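Local structure of MccF (Escherichia coli, 4IIY) at residues Asp271-Ile276 with His303-Ala309. The protein confers self-immunity to microcin C7, probably as a serine hydrolase of the peptidase S66 family related to LD-carboxypeptidases. The protein carries 1 engineered substitution. Numbering follows the deposited sequence.
Sequences DSRKSI and HELFDCA. With 1EI (5'-O-(L-alpha-glutamylsulfamoyl)inosine), chain K; EDO (1,2-ethanediol), chain L.
Asp271 O lies over the centre of the His303 imidazole, 3.3 Å above the ring plane, while Phe306 CD1 covers the opposite face. A water also joins Asp271 O to Glu304 N, and the Asp271 carboxylate turns off to Asn247 N. A chi1 of 162° carries Ser272 OG to Glu304 OE1, to which it donates at 2.6 Å on the anti side of the carboxylate; Glu304 OE1 and OE2 in turn accept from the ribose O3' (2.7 Å) and O2' (2.9 Å) of the ligand. Arg273 N bonds to Glu304 O in the carbonyl plane; its side chain bends at chi3 (97°), with Leu305 CD1 over one face of the guanidinium, and NH1 gives the ribose O2' a weak bond and also bonds to Ser210 OG. Lys274 N gives a nearly straight bond to His303 NE2 (3.0 Å, 163°), in the ring plane, which marks NE2 as the acceptor, whereas Lys274 NZ reaches the glutamyl OE2 at 2.9 Å. Lys274 O accepts from Asp307 N and Ile276 N donates to Asp307 O, pairing the two loops through a single bridge at Ser275, the N-cap of helix 276-288. Ile276 CB then packs on Phe306 CZ at 3.5 Å. Both loops follow neighbouring parallel strands, 266-270 and 297-301, and their first residues line the ligand pocket. The chemistry implies recognition at two points of the ligand: a carboxylate steadied by Ser272 reads the ribose diol, and an ammonium group probably offsets the glutamyl charge.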
loop_
_atom_site.group_PDB
_atom_site.type_symbol
_atom_site.label_atom_id
_atom_site.label_comp_id
_atom_site.label_asym_id
_atom_site.label_seq_id
_atom_site.Cartn_x
_atom_site.Cartn_y
_atom_site.Cartn_z
ATOM N N ASP B 271 8.863 -8.698 -1.414
ATOM C CA ASP B 271 7.667 -8.625 -0.580
ATOM C C ASP B 271 7.496 -9.936 0.187
ATOM O O ASP B 271 8.163 -10.924 -0.101
ATOM C CB ASP B 271 6.402 -8.297 -1.395
ATOM C CG ASP B 271 6.264 -6.814 -1.712
ATOM O OD1 ASP B 271 6.190 -6.022 -0.749
ATOM O OD2 ASP B 271 6.210 -6.446 -2.909
ATOM N N SER B 272 6.583 -9.922 1.154
ATOM C CA SER B 272 6.360 -11.036 2.063
ATOM C C SER B 272 4.882 -11.317 2.285
ATOM O O SER B 272 4.106 -10.409 2.560
ATOM C CB SER B 272 7.010 -10.725 3.417
ATOM O OG SER B 272 6.492 -11.560 4.454
ATOM N N ARG B 273 4.515 -12.592 2.174
ATOM C CA ARG B 273 3.191 -13.085 2.545
ATOM C C ARG B 273 2.066 -12.352 1.834
ATOM O O ARG B 273 0.991 -12.143 2.407
ATOM C CB ARG B 273 2.997 -13.035 4.067
ATOM C CG ARG B 273 4.003 -13.885 4.833
ATOM C CD ARG B 273 3.825 -13.721 6.336
ATOM N NE ARG B 273 3.013 -14.805 6.883
ATOM C CZ ARG B 273 3.409 -15.636 7.843
ATOM N NH1 ARG B 273 4.610 -15.509 8.398
ATOM N NH2 ARG B 273 2.592 -16.595 8.256
ATOM N N LYS B 274 2.298 -11.975 0.583
ATOM C CA LYS B 274 1.253 -11.306 -0.174
ATOM C C LYS B 274 0.481 -12.243 -1.075
ATOM O O LYS B 274 0.985 -13.280 -1.523
ATOM C CB LYS B 274 1.829 -10.187 -1.046
ATOM C CG LYS B 274 2.591 -9.132 -0.286
ATOM C CD LYS B 274 1.773 -8.535 0.848
ATOM C CE LYS B 274 2.532 -7.397 1.509
ATOM N NZ LYS B 274 1.889 -6.978 2.768
ATOM N N SER B 275 -0.755 -11.846 -1.348
ATOM C CA SER B 275 -1.531 -12.466 -2.403
ATOM C C SER B 275 -1.020 -12.013 -3.768
ATOM O O SER B 275 -0.465 -10.913 -3.924
ATOM C CB SER B 275 -2.993 -12.058 -2.270
ATOM O OG SER B 275 -3.143 -10.684 -2.581
ATOM N N ILE B 276 -1.219 -12.864 -4.755
ATOM C CA ILE B 276 -0.939 -12.525 -6.132
ATOM C C ILE B 276 -1.700 -11.255 -6.531
ATOM O O ILE B 276 -1.183 -10.447 -7.304
ATOM C CB ILE B 276 -1.239 -13.740 -7.049
ATOM C CG1 ILE B 276 -0.894 -13.430 -8.503
ATOM C CG2 ILE B 276 -2.690 -14.205 -6.901
ATOM C CD1 ILE B 276 -0.770 -14.675 -9.366
ATOM N N HIS B 303 10.090 -14.363 -2.338
ATOM C CA HIS B 303 8.874 -13.918 -1.669
ATOM C C HIS B 303 8.434 -14.942 -0.629
ATOM O O HIS B 303 8.054 -16.062 -0.987
ATOM C CB HIS B 303 7.755 -13.750 -2.709
ATOM C CG HIS B 303 6.552 -13.009 -2.205
ATOM N ND1 HIS B 303 6.105 -11.850 -2.799
ATOM C CD2 HIS B 303 5.688 -13.268 -1.188
ATOM C CE1 HIS B 303 5.033 -11.408 -2.158
ATOM N NE2 HIS B 303 4.755 -12.253 -1.177
ATOM N N GLU B 304 8.452 -14.579 0.649
ATOM C CA GLU B 304 8.065 -15.484 1.733
ATOM C C GLU B 304 6.588 -15.876 1.631
ATOM O O GLU B 304 5.711 -15.014 1.696
ATOM C CB GLU B 304 8.317 -14.788 3.071
ATOM C CG GLU B 304 7.844 -15.551 4.306
ATOM C CD GLU B 304 7.984 -14.743 5.590
ATOM O OE1 GLU B 304 7.794 -13.509 5.572
ATOM O OE2 GLU B 304 8.312 -15.353 6.635
ATOM N N LEU B 305 6.313 -17.170 1.462
ATOM C CA LEU B 305 4.946 -17.692 1.517
ATOM C C LEU B 305 3.986 -16.912 0.604
ATOM O O LEU B 305 2.907 -16.494 1.017
ATOM C CB LEU B 305 4.450 -17.723 2.967
ATOM C CG LEU B 305 5.283 -18.592 3.916
ATOM C CD1 LEU B 305 4.877 -18.388 5.365
ATOM C CD2 LEU B 305 5.153 -20.056 3.525
ATOM N N PHE B 306 4.385 -16.739 -0.650
ATOM C CA PHE B 306 3.530 -16.120 -1.657
ATOM C C PHE B 306 2.240 -16.929 -1.816
ATOM O O PHE B 306 2.274 -18.157 -1.873
ATOM C CB PHE B 306 4.286 -16.077 -2.984
ATOM C CG PHE B 306 3.516 -15.478 -4.122
ATOM C CD1 PHE B 306 3.062 -14.169 -4.070
ATOM C CD2 PHE B 306 3.283 -16.216 -5.271
ATOM C CE1 PHE B 306 2.363 -13.619 -5.142
ATOM C CE2 PHE B 306 2.592 -15.662 -6.343
ATOM C CZ PHE B 306 2.140 -14.362 -6.277
ATOM N N ASP B 307 1.109 -16.238 -1.900
ATOM C CA ASP B 307 -0.187 -16.897 -2.062
ATOM C C ASP B 307 -0.679 -16.681 -3.493
ATOM O O ASP B 307 -1.157 -15.600 -3.839
ATOM C CB ASP B 307 -1.176 -16.339 -1.035
ATOM C CG ASP B 307 -2.612 -16.742 -1.312
ATOM O OD1 ASP B 307 -2.842 -17.693 -2.076
ATOM O OD2 ASP B 307 -3.522 -16.091 -0.750
ATOM N N CYS B 308 -0.565 -17.712 -4.324
ATOM C CA CYS B 308 -0.889 -17.586 -5.745
ATOM C C CYS B 308 -2.370 -17.808 -6.043
ATOM O O CYS B 308 -2.772 -17.853 -7.206
ATOM C CB CYS B 308 -0.030 -18.546 -6.576
ATOM S SG CYS B 308 -0.350 -20.298 -6.256
ATOM N N ALA B 309 -3.173 -17.954 -4.994
ATOM C CA ALA B 309 -4.628 -18.075 -5.144
ATOM C C ALA B 309 -5.050 -19.255 -6.024
ATOM O O ALA B 309 -6.081 -19.194 -6.702
ATOM C CB ALA B 309 -5.230 -16.763 -5.664
HETATM O O6 1EI K . 4.316 -15.077 14.953
HETATM C C6 1EI K . 5.113 -15.241 14.003
HETATM N N1 1EI K . 5.360 -16.467 13.497
HETATM C C2 1EI K . 6.216 -16.659 12.479
HETATM N N3 1EI K . 6.893 -15.659 11.889
HETATM C C5 1EI K . 5.815 -14.090 13.407
HETATM C C4 1EI K . 6.730 -14.386 12.308
HETATM N N7 1EI K . 5.866 -12.757 13.606
HETATM C C8 1EI K . 6.737 -12.241 12.706
HETATM N N9 1EI K . 7.243 -13.218 11.939
HETATM C "C1'" 1EI K . 8.212 -13.054 10.842
HETATM O "O4'" 1EI K . 9.096 -11.967 11.073
HETATM C "C2'" 1EI K . 7.452 -12.709 9.579
HETATM O "O2'" 1EI K . 7.119 -13.901 8.868
HETATM C "C3'" 1EI K . 8.429 -11.845 8.813
HETATM O "O3'" 1EI K . 9.037 -12.616 7.780
HETATM C "C4'" 1EI K . 9.503 -11.448 9.810
HETATM C "C5'" 1EI K . 9.687 -9.937 9.876
HETATM O "O5'" 1EI K . 8.491 -9.297 10.330
HETATM S SBF 1EI K . 8.340 -7.787 10.106
HETATM O OAE 1EI K . 7.541 -7.239 11.180
HETATM O OAF 1EI K . 9.673 -7.246 10.089
HETATM N NAQ 1EI K . 7.668 -7.618 8.721
HETATM C C 1EI K . 7.464 -6.461 8.057
HETATM O O 1EI K . 7.782 -5.331 8.411
HETATM C CA 1EI K . 6.806 -6.583 6.713
HETATM N N 1EI K . 6.402 -7.955 6.458
HETATM C CB 1EI K . 5.621 -5.627 6.629
HETATM C CG 1EI K . 5.497 -5.024 5.233
HETATM C CD 1EI K . 4.815 -5.994 4.294
HETATM O OE1 1EI K . 4.768 -7.203 4.602
HETATM O OE2 1EI K . 4.324 -5.543 3.245
HETATM C C1 EDO L . 9.347 -10.075 -4.786
HETATM O O1 EDO L . 9.459 -10.751 -3.521
HETATM C C2 EDO L . 8.292 -10.712 -5.677
HETATM O O2 EDO L . 6.988 -10.489 -5.118
HETATM O O HOH W 1 10.282 -12.292 1.242
#